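Local coordinates for sugar ABC transporter substrate-binding protein, BlMnBP1 (Bifidobacterium animalis subsp. lactis ATCC 27673, PDB 6I5R) that binds manno-oligosaccharides such as mannobiose and probably delivers them to an ABC transporter for uptake, at residues D48-T53 with K57-Y62; I73-Q78 with M338-W343; F229-S234 with H239-Y244. One frame throughout, in Å; residues are numbered along the deposited sequence.

Contact 1. Residues D48-T53 with K57-Y62; sequences DMNLDT and KNWKSY. With BMA (beta-D-mannopyranose), chain B.
M49 and W59 are joined first through the backbone: W59 N donates to M49 O over 3.0 Å, almost straight (177°), and a water links the same carbonyl to K60 N. A second polar tie comes from N58, whose amide works at both ends. Its ND2 reaches L51 O at 3.1 Å from above the carbonyl plane, and its OD1 accepts from S61 N at 2.9 Å, making N58 the N-cap of helix 59-69. A chi1 of 69°, which sets CG between the backbone N and the carbonyl carbon, folds the amide back over the helix start. Replacing N58 by an alanine removes both amide ends, which is likely to leave the first turn uncapped and L51 O without its side-chain donor.

In the periplasmic binding protein fold this is the connection from the first strand of a beta-alpha-beta unit to its helix, and it carries pocket residues. D48 is one of them: its CB lies 3.4 Å from O1 of one unit of the bound mannobiose, while OD2 pairs with R46.

Apolar contact falls to M49, a flexible, unbranched chain that can follow two aromatic rings. Its CB sits over the five-membered ring of W59, 3.8 Å from the centroid, and its sulfur makes an oblique Met-aromatic contact. The bend at chi3 (58°) turns CE back over the indole and to within 3.6 Å of Y62 CE2.

D52 OD1 and K60 NZ form a long salt bridge of 3.9 Å at the solvent-exposed end, where a water accepts from N58 ND2 and donates, weakly, to D52 OD1.

Contact 2. Residues I73-Q78 with M338-W343; sequences ITVKVQ and MIFVKW
In V75, chi1 of -176° sets CG1 opposite the backbone N and CG2 opposite the carbonyl carbon, and F340, with chi1 of 180°, sends its ring out to meet them. This is the layered alpha/beta core of a binding-protein lobe: strand 73-79 runs parallel to strand 38-44 in the sheet, and helix 331-346 packs against one face of it.

The backbones stay well apart, with 8.6 Å between V75 CA and F340 CA, so side chains alone bridge the gap and no hydrogen bond crosses it. V75 CG2 comes over a face of the F340 ring, 4.0 Å from CD1, while CG1 stands 4.3 Å above the ring plane toward its rim. A branched valine suits a strand and gives the flat ring two methyls to rest on. The strand alternates: I73 and V75 face the helix, whereas the exposed T74 and K76 point elsewhere, their backbones bonded to strand 38-44.

Helix 59-69 adds F66 to this core, where it touches I73 and V75 and meets the F340 ring edge-to-face; F42 of the neighbouring strand also meets F340 edge-to-face. At the end of the contact the reach is longer, and two extended isoleucines approach through their terminal methyls, I73 CD1 lying 4.5 Å from I339 CD1.

Contact 3. Residues F229-S234 with H239-Y244; sequences FKKDAS and HPYAVY. With ZN (zinc ion), chain D.
F229 and Y241 bring the two backbones within 5.2 Å at their CA atoms, and the chain opens out toward D232 and H239, with no direct hydrogen bond between the segments. The unit is an irregular loop folded back on the first turn or so of helix 239-252, in a largely helical part of this two-lobed binding protein. A single water spans the gap between backbones, donating to K230 O at 2.7 Å and accepting from Y241 N.

Y241 is the centre of the packing. Its chi1 of 176° directs the ring alongside the loop, where K231 lies across one face: CB stands 3.8 Å from the ring centroid and only 4° off the normal, a CH-pi contact. Farther along, the bent lysine chain brings CE beside the phenol oxygen, and the aliphatic part of this exposed residue lies along the ring. F229 O lies at the edge of the same ring, near its plane and 3.5 Å from CD2; this carbonyl oxygen is buried and has no hydrogen-bonding partner in the model. The hydroxyl is held by D426.

On the inner side F229 wedges against the helix, its CD1 4.1 Å from P240 CB and equally near Y244 CE2. Helix 425-443 closes over these rings, with W432 meeting both F229 and Y244 edge-to-face.

At the outer end the D232 carboxylate stacks on the H239 ring, the planes 5° apart and OD1 offset toward the rim. H239 NE2 binds a zinc ion at 2.0 Å. Waters fill the rest of its shell, several modelled so close that their number is doubtful. D232 is a second-shell partner: a zinc-bound water donates to D232 OD1 at 2.6 Å.

Contacts 1 and 2 adjoin, their centres 14 Å apart, and share a beta-alpha-beta unit: helix 59-69, begun in contact 1, leads straight into the strand of contact 2. They touch directly, with Y62 O 3.3 Å from W343 CH2 and W59 CD1 3.8 Å from V77 CG1. Of the three, contact 1 carries a residue of the sugar pocket, D48; contact 2 lies in the hydrophobic core of the same lobe. Contact 3 lies on the opposite side of the chain's centre, about 41 Å from contact 1 and 43 Å from contact 2 between centres, although its residues fall in sequence between the two segments of contact 2.

Contact 1. Residues D48-T53 with K57-Y62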
loop_
_atom_site.group_PDB
_atom_site.type_symbol
_atom_site.label_atom_id
_atom_site.label_comp_id
_atom_site.label_asym_id
_atom_site.label_seq_id
_atom_site.Cartn_x
_atom_site.Cartn_y
_atom_site.Cartn_z
ATOM N N ASP A 48 14.831 -6.457 0.936
ATOM C CA ASP A 48 15.520 -6.691 -0.326
ATOM C C ASP A 48 16.543 -5.596 -0.636
ATOM O O ASP A 48 17.662 -5.894 -1.071
ATOM C CB ASP A 48 14.486 -6.826 -1.449
ATOM C CG ASP A 48 13.596 -5.593 -1.619
ATOM O OD1 ASP A 48 13.430 -4.811 -0.663
ATOM O OD2 ASP A 48 13.015 -5.452 -2.735
ATOM N N MET A 49 16.194 -4.331 -0.413
ATOM C CA MET A 49 17.128 -3.230 -0.654
ATOM C C MET A 49 18.249 -3.142 0.375
ATOM O O MET A 49 19.175 -2.328 0.208
ATOM C CB MET A 49 16.364 -1.909 -0.671
ATOM C CG MET A 49 15.369 -1.806 -1.777
ATOM S SD MET A 49 14.427 -0.283 -1.772
ATOM C CE MET A 49 15.737 0.925 -1.892
ATOM N N ASN A 50 18.181 -3.900 1.449
ATOM C CA ASN A 50 19.254 -3.907 2.432
ATOM C C ASN A 50 20.312 -4.939 2.104
ATOM O O ASN A 50 21.139 -5.246 2.962
ATOM C CB ASN A 50 18.705 -4.162 3.847
ATOM C CG ASN A 50 19.477 -3.411 4.921
ATOM O OD1 ASN A 50 20.218 -2.485 4.624
ATOM N ND2 ASN A 50 19.316 -3.813 6.167
ATOM N N LEU A 51 20.310 -5.480 0.891
ATOM C CA LEU A 51 21.294 -6.456 0.461
ATOM C C LEU A 51 22.153 -5.873 -0.646
ATOM O O LEU A 51 21.685 -5.089 -1.474
ATOM C CB LEU A 51 20.636 -7.744 -0.066
ATOM C CG LEU A 51 19.706 -8.441 0.927
ATOM C CD1 LEU A 51 18.984 -9.683 0.412
ATOM C CD2 LEU A 51 20.545 -8.803 2.173
ATOM N N ASP A 52 23.413 -6.306 -0.699
ATOM C CA ASP A 52 24.275 -5.840 -1.776
ATOM C C ASP A 52 23.830 -6.353 -3.134
ATOM O O ASP A 52 24.191 -5.756 -4.149
ATOM C CB ASP A 52 25.724 -6.289 -1.567
ATOM C CG ASP A 52 26.362 -5.691 -0.342
ATOM O OD1 ASP A 52 25.810 -4.731 0.231
ATOM O OD2 ASP A 52 27.433 -6.203 0.045
ATOM N N THR A 53 23.086 -7.451 -3.194
ATOM C CA THR A 53 22.690 -8.019 -4.481
ATOM C C THR A 53 21.326 -7.540 -4.960
ATOM O O THR A 53 20.768 -8.116 -5.902
ATOM C CB THR A 53 22.672 -9.542 -4.408
ATOM O OG1 THR A 53 21.819 -9.947 -3.328
ATOM C CG2 THR A 53 24.095 -10.100 -4.220
ATOM N N LYS A 57 18.794 0.028 -7.274
ATOM C CA LYS A 57 19.535 0.927 -6.387
ATOM C C LYS A 57 19.185 0.604 -4.936
ATOM O O LYS A 57 18.045 0.805 -4.509
ATOM C CB LYS A 57 19.203 2.376 -6.730
ATOM C CG LYS A 57 20.104 3.439 -6.120
ATOM C CD LYS A 57 19.656 4.811 -6.608
ATOM C CE LYS A 57 20.454 5.920 -5.944
ATOM N NZ LYS A 57 21.907 5.712 -6.126
ATOM N N ASN A 58 20.152 0.120 -4.164
ATOM C CA ASN A 58 19.855 -0.323 -2.805
ATOM C C ASN A 58 20.042 0.811 -1.795
ATOM O O ASN A 58 20.418 1.941 -2.125
ATOM C CB ASN A 58 20.692 -1.543 -2.414
ATOM C CG ASN A 58 22.199 -1.241 -2.255
ATOM O OD1 ASN A 58 22.632 -0.079 -2.214
ATOM N ND2 ASN A 58 23.004 -2.315 -2.167
ATOM N N TRP A 59 19.777 0.493 -0.532
ATOM C CA TRP A 59 19.833 1.518 0.498
ATOM C C TRP A 59 21.214 2.143 0.567
ATOM O O TRP A 59 21.338 3.367 0.696
ATOM C CB TRP A 59 19.451 0.945 1.855
ATOM C CG TRP A 59 17.959 0.828 1.985
ATOM C CD1 TRP A 59 17.252 -0.286 2.336
ATOM C CD2 TRP A 59 16.994 1.858 1.741
ATOM N NE1 TRP A 59 15.907 -0.008 2.350
ATOM C CE2 TRP A 59 15.716 1.296 1.976
ATOM C CE3 TRP A 59 17.083 3.201 1.354
ATOM C CZ2 TRP A 59 14.532 2.026 1.826
ATOM C CZ3 TRP A 59 15.901 3.927 1.201
ATOM C CH2 TRP A 59 14.642 3.331 1.432
ATOM N N LYS A 60 22.262 1.318 0.494
ATOM C CA LYS A 60 23.617 1.841 0.611
ATOM C C LYS A 60 23.889 2.886 -0.452
ATOM O O LYS A 60 24.569 3.893 -0.189
ATOM C CB LYS A 60 24.649 0.728 0.480
ATOM C CG LYS A 60 24.864 -0.150 1.678
ATOM C CD LYS A 60 25.967 -1.132 1.351
ATOM C CE LYS A 60 26.511 -1.811 2.579
ATOM N NZ LYS A 60 25.443 -2.426 3.386
ATOM N N SER A 61 23.381 2.652 -1.665
ATOM C CA SER A 61 23.577 3.581 -2.777
ATOM C C SER A 61 22.859 4.903 -2.534
ATOM O O SER A 61 23.405 5.979 -2.839
ATOM C CB SER A 61 23.097 2.939 -4.077
ATOM O OG SER A 61 23.334 3.789 -5.186
ATOM N N TYR A 62 21.624 4.849 -2.010
ATOM C CA TYR A 62 20.921 6.073 -1.660
ATOM C C TYR A 62 21.657 6.822 -0.554
ATOM O O TYR A 62 21.823 8.048 -0.617
ATOM C CB TYR A 62 19.498 5.773 -1.187
ATOM C CG TYR A 62 18.542 5.445 -2.278
ATOM C CD1 TYR A 62 18.073 6.437 -3.114
ATOM C CD2 TYR A 62 18.086 4.144 -2.468
ATOM C CE1 TYR A 62 17.195 6.136 -4.136
ATOM C CE2 TYR A 62 17.186 3.843 -3.455
ATOM C CZ TYR A 62 16.754 4.842 -4.299
ATOM O OH TYR A 62 15.875 4.558 -5.314
HETATM C C1 BMA B . 10.905 -7.720 0.300
HETATM C C2 BMA B . 10.310 -6.720 -0.723
HETATM C C3 BMA B . 9.228 -5.890 -0.043
HETATM C C4 BMA B . 8.305 -6.758 0.774
HETATM C C5 BMA B . 9.097 -7.692 1.699
HETATM C C6 BMA B . 8.191 -8.547 2.551
HETATM O O1 BMA B . 11.748 -8.510 -0.475
HETATM O O2 BMA B . 9.646 -7.505 -1.764
HETATM O O3 BMA B . 8.495 -5.151 -0.958
HETATM O O4 BMA B . 7.451 -5.945 1.581
HETATM O O5 BMA B . 9.945 -8.503 0.902
HETATM O O6 BMA B . 9.012 -9.041 3.616
HETATM O O HOH W 1 21.937 -1.662 0.989
HETATM O O HOH W 2 25.947 -2.477 -1.911
#

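Contact 2. Residues I73-Q78 with M338-W343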
loop_
_atom_site.group_PDB
_atom_site.type_symbol
_atom_site.label_atom_id
_atom_site.label_comp_id
_atom_site.label_asym_id
_atom_site.label_seq_id
_atom_site.Cartn_x
_atom_site.Cartn_y
_atom_site.Cartn_z
ATOM N N ILE A 73 25.758 13.333 8.590
ATOM C CA ILE A 73 24.550 12.655 9.026
ATOM C C ILE A 73 24.686 11.208 8.573
ATOM O O ILE A 73 24.440 10.878 7.405
ATOM C CB ILE A 73 23.284 13.305 8.471
ATOM C CG1 ILE A 73 23.092 14.701 9.040
ATOM C CG2 ILE A 73 22.046 12.416 8.793
ATOM C CD1 ILE A 73 21.876 15.411 8.503
ATOM N N THR A 74 25.063 10.344 9.504
ATOM C CA THR A 74 25.184 8.921 9.234
ATOM C C THR A 74 23.822 8.263 9.385
ATOM O O THR A 74 23.152 8.412 10.414
ATOM C CB THR A 74 26.203 8.275 10.180
ATOM O OG1 THR A 74 27.526 8.750 9.884
ATOM C CG2 THR A 74 26.131 6.750 10.066
ATOM N N VAL A 75 23.430 7.523 8.362
ATOM C CA VAL A 75 22.137 6.860 8.312
ATOM C C VAL A 75 22.351 5.359 8.447
ATOM O O VAL A 75 22.988 4.741 7.587
ATOM C CB VAL A 75 21.398 7.179 7.008
ATOM C CG1 VAL A 75 20.013 6.544 7.028
ATOM C CG2 VAL A 75 21.310 8.679 6.788
ATOM N N LYS A 76 21.788 4.774 9.501
ATOM C CA LYS A 76 21.858 3.330 9.723
ATOM C C LYS A 76 20.508 2.725 9.387
ATOM O O LYS A 76 19.501 3.123 9.975
ATOM C CB LYS A 76 22.207 3.018 11.169
ATOM C CG LYS A 76 23.618 3.436 11.552
ATOM C CD LYS A 76 23.754 3.354 13.037
ATOM C CE LYS A 76 23.518 1.925 13.515
ATOM N NZ LYS A 76 23.914 1.927 14.958
ATOM N N VAL A 77 20.492 1.757 8.479
ATOM C CA VAL A 77 19.241 1.164 8.004
ATOM C C VAL A 77 18.989 -0.125 8.764
ATOM O O VAL A 77 19.883 -0.978 8.870
ATOM C CB VAL A 77 19.278 0.894 6.492
ATOM C CG1 VAL A 77 17.926 0.385 6.020
ATOM C CG2 VAL A 77 19.647 2.129 5.752
ATOM N N GLN A 78 17.762 -0.293 9.239
ATOM C CA GLN A 78 17.296 -1.546 9.823
ATOM C C GLN A 78 16.049 -2.027 9.088
ATOM O O GLN A 78 15.071 -1.285 8.969
ATOM C CB GLN A 78 16.968 -1.370 11.301
ATOM C CG GLN A 78 18.117 -0.902 12.162
ATOM C CD GLN A 78 17.741 -0.896 13.633
ATOM O OE1 GLN A 78 16.563 -1.002 13.982
ATOM N NE2 GLN A 78 18.730 -0.806 14.500
ATOM N N MET A 338 14.499 14.817 9.511
ATOM C CA MET A 338 13.597 15.533 8.608
ATOM C C MET A 338 14.328 15.961 7.343
ATOM O O MET A 338 13.740 15.972 6.247
ATOM C CB MET A 338 12.973 16.740 9.322
ATOM C CG MET A 338 11.854 17.381 8.533
ATOM S SD MET A 338 10.946 18.691 9.419
ATOM C CE MET A 338 10.472 17.926 10.969
ATOM N N ILE A 339 15.617 16.286 7.478
ATOM C CA ILE A 339 16.459 16.512 6.307
ATOM C C ILE A 339 16.528 15.260 5.438
ATOM O O ILE A 339 16.341 15.325 4.223
ATOM C CB ILE A 339 17.859 16.972 6.747
ATOM C CG1 ILE A 339 17.731 18.317 7.461
ATOM C CG2 ILE A 339 18.800 17.038 5.562
ATOM C CD1 ILE A 339 19.026 18.847 8.076
ATOM N N PHE A 340 16.785 14.090 6.043
ATOM C CA PHE A 340 16.858 12.868 5.248
ATOM C C PHE A 340 15.519 12.550 4.577
ATOM O O PHE A 340 15.484 12.122 3.422
ATOM C CB PHE A 340 17.320 11.692 6.123
ATOM C CG PHE A 340 17.408 10.399 5.365
ATOM C CD1 PHE A 340 18.404 10.212 4.423
ATOM C CD2 PHE A 340 16.485 9.397 5.572
ATOM C CE1 PHE A 340 18.470 9.057 3.683
ATOM C CE2 PHE A 340 16.551 8.217 4.831
ATOM C CZ PHE A 340 17.552 8.052 3.898
ATOM N N VAL A 341 14.403 12.729 5.287
ATOM C CA VAL A 341 13.106 12.489 4.652
ATOM C C VAL A 341 12.908 13.440 3.479
ATOM O O VAL A 341 12.453 13.049 2.399
ATOM C CB VAL A 341 11.969 12.625 5.680
ATOM C CG1 VAL A 341 10.619 12.666 4.981
ATOM C CG2 VAL A 341 12.007 11.488 6.670
ATOM N N LYS A 342 13.223 14.712 3.666
ATOM C CA LYS A 342 13.027 15.636 2.562
ATOM C C LYS A 342 13.952 15.292 1.404
ATOM O O LYS A 342 13.562 15.409 0.234
ATOM C CB LYS A 342 13.255 17.076 3.014
ATOM C CG LYS A 342 12.886 18.116 1.950
ATOM C CD LYS A 342 12.648 19.506 2.567
ATOM C CE LYS A 342 12.043 20.482 1.576
ATOM N NZ LYS A 342 11.759 21.804 2.217
ATOM N N TRP A 343 15.180 14.867 1.710
ATOM C CA TRP A 343 16.094 14.426 0.662
ATOM C C TRP A 343 15.514 13.216 -0.060
ATOM O O TRP A 343 15.534 13.139 -1.296
ATOM C CB TRP A 343 17.498 14.107 1.236
ATOM C CG TRP A 343 18.458 13.747 0.119
ATOM C CD1 TRP A 343 19.146 14.614 -0.681
ATOM C CD2 TRP A 343 18.745 12.439 -0.377
ATOM N NE1 TRP A 343 19.868 13.922 -1.617
ATOM C CE2 TRP A 343 19.644 12.583 -1.450
ATOM C CE3 TRP A 343 18.356 11.151 0.003
ATOM C CZ2 TRP A 343 20.124 11.491 -2.181
ATOM C CZ3 TRP A 343 18.862 10.059 -0.706
ATOM C CH2 TRP A 343 19.728 10.241 -1.787
#

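Contact 3. Residues F229-S234 with H239-Y244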
loop_
_atom_site.group_PDB
_atom_site.type_symbol
_atom_site.label_atom_id
_atom_site.label_comp_id
_atom_site.label_asym_id
_atom_site.label_seq_id
_atom_site.Cartn_x
_atom_site.Cartn_y
_atom_site.Cartn_z
ATOM N N PHE A 229 -20.184 -4.248 3.374
ATOM C CA PHE A 229 -19.681 -5.428 2.699
ATOM C C PHE A 229 -20.776 -6.225 2.014
ATOM O O PHE A 229 -20.464 -7.208 1.338
ATOM C CB PHE A 229 -18.920 -6.270 3.710
ATOM C CG PHE A 229 -17.886 -5.473 4.442
ATOM C CD1 PHE A 229 -16.810 -4.916 3.757
ATOM C CD2 PHE A 229 -18.002 -5.235 5.795
ATOM C CE1 PHE A 229 -15.838 -4.163 4.448
ATOM C CE2 PHE A 229 -17.061 -4.484 6.463
ATOM C CZ PHE A 229 -15.978 -3.953 5.798
ATOM N N LYS A 230 -22.020 -5.763 2.111
ATOM C CA LYS A 230 -23.116 -6.397 1.414
ATOM C C LYS A 230 -22.990 -6.203 -0.093
ATOM O O LYS A 230 -22.431 -5.219 -0.580
ATOM C CB LYS A 230 -24.466 -5.836 1.898
ATOM C CG LYS A 230 -24.788 -4.422 1.467
ATOM C CD LYS A 230 -26.177 -3.980 2.001
ATOM C CE LYS A 230 -27.339 -4.858 1.431
ATOM N NZ LYS A 230 -27.621 -4.593 0.001
ATOM N N LYS A 231 -23.549 -7.155 -0.830
ATOM C CA LYS A 231 -23.650 -7.014 -2.271
ATOM C C LYS A 231 -24.472 -5.782 -2.611
ATOM O O LYS A 231 -25.506 -5.515 -1.988
ATOM C CB LYS A 231 -24.306 -8.265 -2.867
ATOM C CG LYS A 231 -24.440 -8.263 -4.387
ATOM C CD LYS A 231 -25.370 -9.384 -4.880
ATOM C CE LYS A 231 -24.869 -10.802 -4.586
ATOM N NZ LYS A 231 -25.918 -11.793 -5.070
ATOM N N ASP A 232 -24.012 -5.045 -3.619
ATOM C CA ASP A 232 -24.723 -3.869 -4.112
ATOM C C ASP A 232 -25.798 -4.358 -5.087
ATOM O O ASP A 232 -25.480 -4.914 -6.136
ATOM C CB ASP A 232 -23.765 -2.889 -4.789
ATOM C CG ASP A 232 -24.470 -1.633 -5.252
ATOM O OD1 ASP A 232 -24.861 -0.820 -4.388
ATOM O OD2 ASP A 232 -24.687 -1.486 -6.469
ATOM N N ALA A 233 -27.069 -4.169 -4.743
ATOM C CA ALA A 233 -28.139 -4.698 -5.587
ATOM C C ALA A 233 -28.057 -4.161 -7.006
ATOM O O ALA A 233 -28.231 -4.906 -7.981
ATOM C CB ALA A 233 -29.500 -4.362 -4.979
ATOM N N SER A 234 -27.838 -2.865 -7.147
ATOM C CA SER A 234 -27.916 -2.240 -8.458
ATOM C C SER A 234 -26.723 -2.584 -9.322
ATOM O O SER A 234 -26.800 -2.492 -10.552
ATOM C CB SER A 234 -28.017 -0.733 -8.289
ATOM O OG SER A 234 -29.344 -0.362 -7.998
ATOM N N HIS A 239 -18.389 -2.396 -5.671
ATOM C CA HIS A 239 -18.334 -2.189 -4.230
ATOM C C HIS A 239 -17.466 -3.268 -3.557
ATOM O O HIS A 239 -16.995 -4.191 -4.218
ATOM C CB HIS A 239 -19.742 -2.187 -3.671
ATOM C CG HIS A 239 -20.423 -0.874 -3.832
ATOM N ND1 HIS A 239 -20.811 -0.391 -5.063
ATOM C CD2 HIS A 239 -20.708 0.102 -2.938
ATOM C CE1 HIS A 239 -21.331 0.818 -4.915
ATOM N NE2 HIS A 239 -21.301 1.126 -3.633
ATOM N N PRO A 240 -17.220 -3.128 -2.233
ATOM C CA PRO A 240 -16.274 -4.064 -1.604
ATOM C C PRO A 240 -16.626 -5.538 -1.788
ATOM O O PRO A 240 -15.726 -6.356 -1.964
ATOM C CB PRO A 240 -16.289 -3.631 -0.133
ATOM C CG PRO A 240 -16.536 -2.142 -0.227
ATOM C CD PRO A 240 -17.525 -1.976 -1.370
ATOM N N TYR A 241 -17.911 -5.896 -1.726
ATOM C CA TYR A 241 -18.312 -7.290 -1.922
ATOM C C TYR A 241 -17.677 -7.888 -3.172
ATOM O O TYR A 241 -17.219 -9.039 -3.162
ATOM C CB TYR A 241 -19.850 -7.362 -1.983
ATOM C CG TYR A 241 -20.432 -8.726 -2.265
ATOM C CD1 TYR A 241 -20.561 -9.175 -3.575
ATOM C CD2 TYR A 241 -20.867 -9.565 -1.236
ATOM C CE1 TYR A 241 -21.087 -10.421 -3.848
ATOM C CE2 TYR A 241 -21.384 -10.825 -1.507
ATOM C CZ TYR A 241 -21.508 -11.234 -2.826
ATOM O OH TYR A 241 -22.036 -12.462 -3.157
ATOM N N ALA A 242 -17.664 -7.136 -4.268
ATOM C CA ALA A 242 -17.170 -7.719 -5.505
ATOM C C ALA A 242 -15.683 -8.000 -5.424
ATOM O O ALA A 242 -15.177 -8.863 -6.150
ATOM C CB ALA A 242 -17.465 -6.802 -6.686
ATOM N N VAL A 243 -14.958 -7.245 -4.598
ATOM C CA VAL A 243 -13.524 -7.454 -4.470
ATOM C C VAL A 243 -13.248 -8.743 -3.724
ATOM O O VAL A 243 -12.495 -9.604 -4.184
ATOM C CB VAL A 243 -12.880 -6.257 -3.754
ATOM C CG1 VAL A 243 -11.400 -6.509 -3.467
ATOM C CG2 VAL A 243 -13.069 -4.999 -4.562
ATOM N N TYR A 244 -13.848 -8.884 -2.549
ATOM C CA TYR A 244 -13.601 -10.067 -1.740
ATOM C C TYR A 244 -14.140 -11.317 -2.398
ATOM O O TYR A 244 -13.549 -12.382 -2.239
ATOM C CB TYR A 244 -14.224 -9.897 -0.358
ATOM C CG TYR A 244 -13.632 -8.724 0.413
ATOM C CD1 TYR A 244 -12.279 -8.683 0.711
ATOM C CD2 TYR A 244 -14.415 -7.665 0.804
ATOM C CE1 TYR A 244 -11.739 -7.614 1.396
ATOM C CE2 TYR A 244 -13.881 -6.592 1.473
ATOM C CZ TYR A 244 -12.549 -6.584 1.784
ATOM O OH TYR A 244 -12.040 -5.500 2.487
HETATM ZN ZN ZN D . -22.485 2.706 -3.425
HETATM O O HOH W 3 -19.989 -4.128 -0.749
HETATM O O HOH W 4 -24.305 1.425 -3.205
HETATM O O HOH W 5 -21.763 3.162 -5.259
HETATM O O HOH W 6 -23.526 3.459 -4.603
HETATM O O HOH W 7 -21.871 3.175 -1.847
HETATM O O HOH W 8 -23.840 4.512 -3.278
#